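Local coordinates for protein trans-2-enoyl-CoA reductase [NADH] (Treponema denticola ATCC 35405, PDB 4GGO) that catalyses the NADH-dependent reduction of the carbon-carbon double bond of crotonyl-CoA in fatty acid synthesis, and in vitro of longer enoyl-CoAs, at residues E133-G138 with E220-E225; Y374-L379 with G383-G388; R153-T158 with T201-G206. All blocks are in the same frame, centred on the assembly; numbering follows the deposited sequence.

Overall arrangement
Three contacts of this single-chain, Rossmann-fold enzyme lie well apart. Interaction 1 joins the ends of helices 124-136 and 208-219 beside the parallel sheet, away from the annotated sites. Interaction 3, with its centre about 26 Å from that of interaction 1, ties the hairpin strand 152-154 to helix 195-205 near NAD(+)-binding residues. Both of its segments fall in sequence between the two of interaction 1, and all four belong to the catalytic region. Interaction 2 comes later in the chain, where helix 371-380 ends; its centre lies about 38 Å from that of interaction 1 and about 32 Å from that of interaction 3. The cofactor region thus has interactions 2 and 3 in its surroundings, whereas interaction 1 is peripheral.

Interaction 1 (E133-G138 with E220-E225); sequences EAKKKG and EGLLEE
Ala134, in the last turn of helix 124-136, lies with its CA 7.3 Å from the CA of Leu222, in the short link between helix 208-219 and strand 223-224. The apolar part of the contact is a methyl meeting a fork: CB of Ala134 points at the end of Leu222, 3.8 Å from CD1 and 4.0 Å from CD2. The CD2 branch also borders the aliphatic part of Lys135, whose CE is 4.0 Å away. Ile131, one turn earlier in helix 124-136, touches both Leu222 and Glu220 and extends this packing. CG of Lys135 stands anti to the carbonyl carbon (chi1 -77°), and the chain then bends at chi2 and again at chi4 (54°), which brings its amino group to the carboxylate of Glu220. On the way, CE of Lys135 passes 3.3 Å from the backbone O of Glu220. The two side chains cross at about a right angle and form a salt bridge from NZ to OE1; the modelled separation is improbably short, so its exact length is doubtful. Helix 124-136 is the crossover between parallel strands 114-118 and 141-146 of the Rossmann sheet, and helix 208-219 leads toward strand 227-233. The latter helix finishes in a Schellman motif, with Gly221 at positive phi (67°), after which Leu222 and Glu224 make backbone hydrogen bonds with Phe141 at the start of strand 141-146.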
loop_
_atom_site.group_PDB
_atom_site.type_symbol
_atom_site.label_atom_id
_atom_site.label_comp_id
_atom_site.label_asym_id
_atom_site.label_seq_id
_atom_site.Cartn_x
_atom_site.Cartn_y
_atom_site.Cartn_z
ATOM N N GLU A 133 -11.036 18.040 -12.664
ATOM C CA GLU A 133 -12.069 17.743 -11.677
ATOM C C GLU A 133 -11.918 18.622 -10.438
ATOM O O GLU A 133 -12.910 19.070 -9.859
ATOM C CB GLU A 133 -12.035 16.260 -11.296
ATOM C CG GLU A 133 -13.028 15.865 -10.211
ATOM C CD GLU A 133 -14.476 16.062 -10.628
ATOM O OE1 GLU A 133 -14.761 16.042 -11.844
ATOM O OE2 GLU A 133 -15.330 16.239 -9.733
ATOM N N ALA A 134 -10.673 18.873 -10.043
ATOM C CA ALA A 134 -10.389 19.725 -8.893
ATOM C C ALA A 134 -10.775 21.175 -9.173
ATOM O O ALA A 134 -11.308 21.863 -8.301
ATOM C CB ALA A 134 -8.921 19.630 -8.513
ATOM N N LYS A 135 -10.498 21.634 -10.390
ATOM C CA LYS A 135 -10.867 22.984 -10.810
ATOM C C LYS A 135 -12.381 23.153 -10.849
ATOM O O LYS A 135 -12.909 24.207 -10.496
ATOM C CB LYS A 135 -10.282 23.291 -12.191
ATOM C CG LYS A 135 -8.796 23.613 -12.188
ATOM C CD LYS A 135 -8.528 24.983 -11.587
ATOM C CE LYS A 135 -7.035 25.254 -11.488
ATOM N NZ LYS A 135 -6.353 25.073 -12.799
ATOM N N LYS A 136 -13.071 22.102 -11.277
ATOM C CA LYS A 136 -14.517 22.135 -11.462
ATOM C C LYS A 136 -15.275 22.285 -10.146
ATOM O O LYS A 136 -16.300 22.964 -10.084
ATOM C CB LYS A 136 -14.972 20.859 -12.174
ATOM C CG LYS A 136 -16.463 20.782 -12.442
ATOM C CD LYS A 136 -16.908 19.346 -12.691
ATOM C CE LYS A 136 -16.000 18.632 -13.685
ATOM N NZ LYS A 136 -16.476 17.256 -14.019
ATOM N N LYS A 137 -14.765 21.646 -9.097
ATOM C CA LYS A 137 -15.464 21.610 -7.818
ATOM C C LYS A 137 -14.865 22.573 -6.798
ATOM O O LYS A 137 -15.270 22.583 -5.634
ATOM C CB LYS A 137 -15.468 20.185 -7.259
ATOM C CG LYS A 137 -16.038 19.146 -8.213
ATOM C CD LYS A 137 -17.527 19.356 -8.450
ATOM C CE LYS A 137 -18.334 19.102 -7.184
ATOM N NZ LYS A 137 -19.801 19.206 -7.424
ATOM N N GLY A 138 -13.910 23.386 -7.240
ATOM C CA GLY A 138 -13.264 24.353 -6.371
ATOM C C GLY A 138 -12.494 23.694 -5.241
ATOM O O GLY A 138 -12.487 24.184 -4.110
ATOM N N GLU A 220 -1.034 24.774 -10.693
ATOM C CA GLU A 220 -2.444 25.068 -10.923
ATOM C C GLU A 220 -3.114 25.671 -9.692
ATOM O O GLU A 220 -4.308 25.972 -9.713
ATOM C CB GLU A 220 -3.186 23.799 -11.348
ATOM C CG GLU A 220 -2.740 23.233 -12.687
ATOM C CD GLU A 220 -3.281 24.022 -13.867
ATOM O OE1 GLU A 220 -4.104 24.938 -13.651
ATOM O OE2 GLU A 220 -2.886 23.720 -15.013
ATOM N N GLY A 221 -2.343 25.845 -8.623
ATOM C CA GLY A 221 -2.865 26.397 -7.386
ATOM C C GLY A 221 -3.874 25.481 -6.719
ATOM O O GLY A 221 -4.875 25.940 -6.169
ATOM N N LEU A 222 -3.607 24.181 -6.765
ATOM C CA LEU A 222 -4.524 23.193 -6.206
ATOM C C LEU A 222 -4.022 22.628 -4.878
ATOM O O LEU A 222 -4.501 21.594 -4.414
ATOM C CB LEU A 222 -4.763 22.061 -7.207
ATOM C CG LEU A 222 -5.465 22.457 -8.506
ATOM C CD1 LEU A 222 -5.579 21.263 -9.437
ATOM C CD2 LEU A 222 -6.838 23.044 -8.215
ATOM N N LEU A 223 -3.058 23.312 -4.271
ATOM C CA LEU A 223 -2.536 22.901 -2.975
ATOM C C LEU A 223 -2.878 23.927 -1.903
ATOM O O LEU A 223 -2.541 25.104 -2.030
ATOM C CB LEU A 223 -1.019 22.712 -3.036
ATOM C CG LEU A 223 -0.478 21.741 -4.085
ATOM C CD1 LEU A 223 1.019 21.541 -3.902
ATOM C CD2 LEU A 223 -1.214 20.415 -4.017
ATOM N N GLU A 224 -3.551 23.477 -0.850
ATOM C CA GLU A 224 -3.836 24.339 0.287
ATOM C C GLU A 224 -2.543 24.599 1.049
ATOM O O GLU A 224 -1.650 23.751 1.069
ATOM C CB GLU A 224 -4.874 23.689 1.206
ATOM C CG GLU A 224 -5.352 24.583 2.338
ATOM C CD GLU A 224 -5.961 25.879 1.837
ATOM O OE1 GLU A 224 -7.149 25.869 1.453
ATOM O OE2 GLU A 224 -5.250 26.906 1.823
ATOM N N GLU A 225 -2.437 25.777 1.655
ATOM C CA GLU A 225 -1.276 26.124 2.467
ATOM C C GLU A 225 -1.076 25.090 3.570
ATOM O O GLU A 225 -1.995 24.808 4.338
ATOM C CB GLU A 225 -1.456 27.515 3.082
ATOM C CG GLU A 225 -0.253 28.020 3.866
ATOM C CD GLU A 225 0.829 28.599 2.973
ATOM O OE1 GLU A 225 0.576 28.773 1.762
ATOM O OE2 GLU A 225 1.934 28.881 3.485
#

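Interaction 2 (Y374-L379 with G383-G388); sequences YRHDFL and GFDVEG
A Schellman motif closes helix 371-380 and turns the chain back over its last residues, bringing Phe384 and Asp385 against Leu379 and His376. Gly383, at positive phi (91°), is the C-prime residue. Just after it, Phe384 N donates to Leu379 O at 2.8 Å, coming from above the carbonyl plane. The same reversal sets the two side chains together: CB of Leu379 is 3.8 Å from CB of Phe384, and the two side chains cross at about a right angle before the Phe384 ring leads away. Leu379 CD1 also lies 3.9 Å from CB of Asp385. One turn earlier, CG of His376 is anti to the backbone N (chi1 177°), which swings the imidazole toward the loop. Its ND1-H reaches Asp385 OD2 at 2.9 Å in a fairly straight bond (159°). The acceptor lies in the ring plane, yet the ND1-H comes from above the carboxylate plane, well out of it. The His376 side chain is about 8 Å from that of the NAD(+)-binding residue Val281. An apolar pair formed by the two residues that also share the long backbone bond is the usual companion of a Schellman C-cap.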
loop_
_atom_site.group_PDB
_atom_site.type_symbol
_atom_site.label_atom_id
_atom_site.label_comp_id
_atom_site.label_asym_id
_atom_site.label_seq_id
_atom_site.Cartn_x
_atom_site.Cartn_y
_atom_site.Cartn_z
ATOM N N TYR A 374 -1.046 -15.601 6.719
ATOM C CA TYR A 374 -0.432 -15.247 5.444
ATOM C C TYR A 374 -1.356 -15.615 4.289
ATOM O O TYR A 374 -1.559 -14.818 3.372
ATOM C CB TYR A 374 0.917 -15.952 5.282
ATOM C CG TYR A 374 1.803 -15.366 4.202
ATOM C CD1 TYR A 374 1.532 -15.583 2.857
ATOM C CD2 TYR A 374 2.921 -14.609 4.529
ATOM C CE1 TYR A 374 2.339 -15.055 1.868
ATOM C CE2 TYR A 374 3.737 -14.077 3.546
ATOM C CZ TYR A 374 3.441 -14.305 2.217
ATOM O OH TYR A 374 4.246 -13.780 1.232
ATOM N N ARG A 375 -1.906 -16.826 4.333
ATOM C CA ARG A 375 -2.827 -17.287 3.297
ATOM C C ARG A 375 -4.045 -16.378 3.209
ATOM O O ARG A 375 -4.517 -16.060 2.117
ATOM C CB ARG A 375 -3.274 -18.728 3.561
ATOM C CG ARG A 375 -2.189 -19.773 3.362
ATOM C CD ARG A 375 -2.769 -21.181 3.401
ATOM N NE ARG A 375 -3.391 -21.492 4.685
ATOM C CZ ARG A 375 -2.757 -22.067 5.701
ATOM N NH1 ARG A 375 -1.477 -22.392 5.587
ATOM N NH2 ARG A 375 -3.402 -22.315 6.832
ATOM N N HIS A 376 -4.548 -15.958 4.366
ATOM C CA HIS A 376 -5.715 -15.087 4.417
ATOM C C HIS A 376 -5.441 -13.735 3.767
ATOM O O HIS A 376 -6.227 -13.269 2.948
ATOM C CB HIS A 376 -6.183 -14.883 5.858
ATOM C CG HIS A 376 -7.334 -13.935 5.985
ATOM N ND1 HIS A 376 -8.609 -14.252 5.566
ATOM C CD2 HIS A 376 -7.400 -12.672 6.468
ATOM C CE1 HIS A 376 -9.412 -13.229 5.793
ATOM N NE2 HIS A 376 -8.704 -12.256 6.339
ATOM N N ASP A 377 -4.324 -13.112 4.135
ATOM C CA ASP A 377 -3.968 -11.807 3.586
ATOM C C ASP A 377 -3.751 -11.867 2.078
ATOM O O ASP A 377 -4.162 -10.966 1.346
ATOM C CB ASP A 377 -2.726 -11.243 4.278
ATOM C CG ASP A 377 -3.002 -10.800 5.700
ATOM O OD1 ASP A 377 -4.192 -10.706 6.071
ATOM O OD2 ASP A 377 -2.035 -10.537 6.444
ATOM N N PHE A 378 -3.105 -12.934 1.622
ATOM C CA PHE A 378 -2.875 -13.141 0.196
ATOM C C PHE A 378 -4.192 -13.299 -0.556
ATOM O O PHE A 378 -4.367 -12.750 -1.645
ATOM C CB PHE A 378 -1.992 -14.374 -0.023
ATOM C CG PHE A 378 -1.734 -14.688 -1.470
ATOM C CD1 PHE A 378 -0.744 -14.020 -2.171
ATOM C CD2 PHE A 378 -2.480 -15.655 -2.127
ATOM C CE1 PHE A 378 -0.503 -14.309 -3.502
ATOM C CE2 PHE A 378 -2.243 -15.947 -3.458
ATOM C CZ PHE A 378 -1.253 -15.273 -4.145
ATOM N N LEU A 379 -5.117 -14.049 0.034
ATOM C CA LEU A 379 -6.398 -14.341 -0.601
ATOM C C LEU A 379 -7.393 -13.186 -0.502
ATOM O O LEU A 379 -8.153 -12.934 -1.436
ATOM C CB LEU A 379 -7.010 -15.612 -0.009
ATOM C CG LEU A 379 -6.340 -16.931 -0.403
ATOM C CD1 LEU A 379 -6.959 -18.096 0.353
ATOM C CD2 LEU A 379 -6.438 -17.151 -1.905
ATOM N N GLY A 383 -10.352 -10.819 -2.682
ATOM C CA GLY A 383 -11.722 -11.060 -2.266
ATOM C C GLY A 383 -12.013 -12.497 -1.876
ATOM O O GLY A 383 -13.172 -12.891 -1.756
ATOM N N PHE A 384 -10.964 -13.286 -1.675
ATOM C CA PHE A 384 -11.136 -14.675 -1.269
ATOM C C PHE A 384 -10.897 -14.847 0.227
ATOM O O PHE A 384 -10.175 -14.060 0.839
ATOM C CB PHE A 384 -10.202 -15.589 -2.064
ATOM C CG PHE A 384 -10.460 -15.578 -3.544
ATOM C CD1 PHE A 384 -11.518 -16.294 -4.081
ATOM C CD2 PHE A 384 -9.645 -14.857 -4.399
ATOM C CE1 PHE A 384 -11.759 -16.288 -5.443
ATOM C CE2 PHE A 384 -9.879 -14.846 -5.762
ATOM C CZ PHE A 384 -10.939 -15.562 -6.284
ATOM N N ASP A 385 -11.522 -15.870 0.806
ATOM C CA ASP A 385 -11.325 -16.234 2.213
ATOM C C ASP A 385 -11.769 -15.146 3.201
ATOM O O ASP A 385 -11.326 -15.122 4.348
ATOM C CB ASP A 385 -9.864 -16.634 2.470
ATOM C CG ASP A 385 -9.676 -17.364 3.791
ATOM O OD1 ASP A 385 -10.440 -18.313 4.065
ATOM O OD2 ASP A 385 -8.771 -16.977 4.560
ATOM N N VAL A 386 -12.649 -14.250 2.767
ATOM C CA VAL A 386 -13.143 -13.218 3.677
ATOM C C VAL A 386 -14.415 -13.679 4.392
ATOM O O VAL A 386 -15.224 -14.423 3.835
ATOM C CB VAL A 386 -13.333 -11.846 2.978
ATOM C CG1 VAL A 386 -12.591 -11.817 1.654
ATOM C CG2 VAL A 386 -14.802 -11.524 2.780
ATOM N N GLU A 387 -14.567 -13.246 5.639
ATOM C CA GLU A 387 -15.645 -13.718 6.499
ATOM C C GLU A 387 -17.007 -13.208 6.040
ATOM O O GLU A 387 -17.144 -12.050 5.647
ATOM C CB GLU A 387 -15.383 -13.287 7.944
ATOM C CG GLU A 387 -15.873 -14.266 8.994
ATOM C CD GLU A 387 -15.432 -13.879 10.394
ATOM O OE1 GLU A 387 -15.212 -14.788 11.223
ATOM O OE2 GLU A 387 -15.305 -12.667 10.664
ATOM N N GLY A 388 -18.009 -14.081 6.085
ATOM C CA GLY A 388 -19.370 -13.703 5.748
ATOM C C GLY A 388 -19.736 -13.906 4.289
ATOM O O GLY A 388 -20.800 -13.476 3.844
#

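Interaction 3 (R153-T158 with T201-G206); sequences RTDPDT and TVKVMG
Arg153, in strand 152-154 of a two-stranded antiparallel hairpin with strand 161-163, reaches along the end of helix 195-205 and grips its backbone. Its CB lies against Val204, 3.9 Å from the CG2 methyl. Fully extended from CG to NE, the arginine spans the helix side, and its CD passes 3.3 Å from Lys203 O. At the tip, NH1 donates to this same Lys203 O at 2.9 Å. That bond is bent (146°), with the oxygen near the guanidinium edge but tilted 20° from its plane. NH1 has a second partner in Glu208, at the start of helix 208-219. This carboxylate also makes a salt bridge with Lys203 NZ, so it joins two cationic side chains from different elements. Arg153 is a neighbour of the cofactor site, its side chain about 6 Å from that of the NAD(+)-binding residue Asp120. Lys203 bends at chi2 and then runs straight to its amino group, where NZ forms a further salt bridge with Asp155 OD2 at 2.8 Å, on the syn side of the carboxylate though well out of its plane. The other oxygen of Asp155 serves its own loop in an Asx turn: OD1 accepts the backbone N-H of Asp157 at 2.9 Å through its anti lone pair.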
loop_
_atom_site.group_PDB
_atom_site.type_symbol
_atom_site.label_atom_id
_atom_site.label_comp_id
_atom_site.label_asym_id
_atom_site.label_seq_id
_atom_site.Cartn_x
_atom_site.Cartn_y
_atom_site.Cartn_z
ATOM N N ARG A 153 6.773 1.534 -15.399
ATOM C CA ARG A 153 6.410 2.937 -15.578
ATOM C C ARG A 153 6.813 3.452 -16.956
ATOM O O ARG A 153 7.961 3.300 -17.378
ATOM C CB ARG A 153 7.047 3.817 -14.500
ATOM C CG ARG A 153 6.890 5.311 -14.769
ATOM C CD ARG A 153 7.483 6.162 -13.659
ATOM N NE ARG A 153 7.319 7.590 -13.921
ATOM C CZ ARG A 153 8.317 8.468 -13.945
ATOM N NH1 ARG A 153 9.561 8.071 -13.716
ATOM N NH2 ARG A 153 8.070 9.747 -14.194
ATOM N N THR A 154 5.860 4.063 -17.652
ATOM C CA THR A 154 6.142 4.701 -18.930
ATOM C C THR A 154 6.487 6.168 -18.708
ATOM O O THR A 154 5.648 6.947 -18.251
ATOM C CB THR A 154 4.945 4.601 -19.892
ATOM O OG1 THR A 154 4.593 3.226 -20.081
ATOM C CG2 THR A 154 5.289 5.222 -21.237
ATOM N N ASP A 155 7.726 6.533 -19.018
ATOM C CA ASP A 155 8.190 7.908 -18.866
ATOM C C ASP A 155 7.330 8.848 -19.705
ATOM O O ASP A 155 7.249 8.702 -20.925
ATOM C CB ASP A 155 9.662 8.018 -19.275
ATOM C CG ASP A 155 10.305 9.320 -18.822
ATOM O OD1 ASP A 155 9.691 10.395 -18.988
ATOM O OD2 ASP A 155 11.436 9.267 -18.298
ATOM N N PRO A 156 6.685 9.819 -19.046
ATOM C CA PRO A 156 5.761 10.749 -19.706
ATOM C C PRO A 156 6.462 11.719 -20.655
ATOM O O PRO A 156 5.797 12.340 -21.481
ATOM C CB PRO A 156 5.151 11.518 -18.532
ATOM C CG PRO A 156 6.189 11.453 -17.467
ATOM C CD PRO A 156 6.811 10.098 -17.606
ATOM N N ASP A 157 7.779 11.846 -20.537
ATOM C CA ASP A 157 8.526 12.786 -21.368
ATOM C C ASP A 157 9.182 12.118 -22.574
ATOM O O ASP A 157 9.483 12.780 -23.566
ATOM C CB ASP A 157 9.584 13.520 -20.539
ATOM C CG ASP A 157 8.976 14.443 -19.502
ATOM O OD1 ASP A 157 7.834 14.906 -19.711
ATOM O OD2 ASP A 157 9.641 14.711 -18.479
ATOM N N THR A 158 9.401 10.811 -22.487
ATOM C CA THR A 158 10.113 10.094 -23.542
ATOM C C THR A 158 9.282 8.968 -24.153
ATOM O O THR A 158 9.467 8.614 -25.317
ATOM C CB THR A 158 11.448 9.521 -23.028
ATOM O OG1 THR A 158 11.195 8.550 -22.006
ATOM C CG2 THR A 158 12.321 10.630 -22.459
ATOM N N THR A 201 14.785 0.681 -11.885
ATOM C CA THR A 201 14.072 0.508 -10.623
ATOM C C THR A 201 13.814 1.854 -9.952
ATOM O O THR A 201 12.724 2.101 -9.437
ATOM C CB THR A 201 14.842 -0.421 -9.664
ATOM O OG1 THR A 201 15.007 -1.706 -10.277
ATOM C CG2 THR A 201 14.088 -0.588 -8.352
ATOM N N VAL A 202 14.819 2.724 -9.970
ATOM C CA VAL A 202 14.677 4.074 -9.433
ATOM C C VAL A 202 13.659 4.869 -10.248
ATOM O O VAL A 202 12.869 5.638 -9.698
ATOM C CB VAL A 202 16.029 4.821 -9.415
ATOM C CG1 VAL A 202 15.845 6.263 -8.966
ATOM C CG2 VAL A 202 17.020 4.103 -8.511
ATOM N N LYS A 203 13.679 4.670 -11.563
ATOM C CA LYS A 203 12.732 5.323 -12.460
ATOM C C LYS A 203 11.295 4.959 -12.110
ATOM O O LYS A 203 10.393 5.792 -12.200
ATOM C CB LYS A 203 13.020 4.935 -13.913
ATOM C CG LYS A 203 13.796 5.976 -14.700
ATOM C CD LYS A 203 12.963 7.229 -14.912
ATOM C CE LYS A 203 13.716 8.265 -15.730
ATOM N NZ LYS A 203 12.922 9.512 -15.911
ATOM N N VAL A 204 11.091 3.711 -11.703
ATOM C CA VAL A 204 9.753 3.205 -11.425
ATOM C C VAL A 204 9.337 3.397 -9.965
ATOM O O VAL A 204 8.206 3.792 -9.682
ATOM C CB VAL A 204 9.637 1.711 -11.802
ATOM C CG1 VAL A 204 8.256 1.179 -11.468
ATOM C CG2 VAL A 204 9.940 1.514 -13.279
ATOM N N MET A 205 10.256 3.131 -9.042
ATOM C CA MET A 205 9.921 3.126 -7.619
ATOM C C MET A 205 10.429 4.344 -6.844
ATOM O O MET A 205 10.169 4.475 -5.648
ATOM C CB MET A 205 10.423 1.837 -6.964
ATOM C CG MET A 205 9.878 0.571 -7.603
ATOM S SD MET A 205 10.510 -0.925 -6.822
ATOM C CE MET A 205 9.923 -0.706 -5.144
ATOM N N GLY A 206 11.147 5.233 -7.522
ATOM C CA GLY A 206 11.646 6.442 -6.888
ATOM C C GLY A 206 10.562 7.492 -6.716
ATOM O O GLY A 206 9.374 7.172 -6.705
#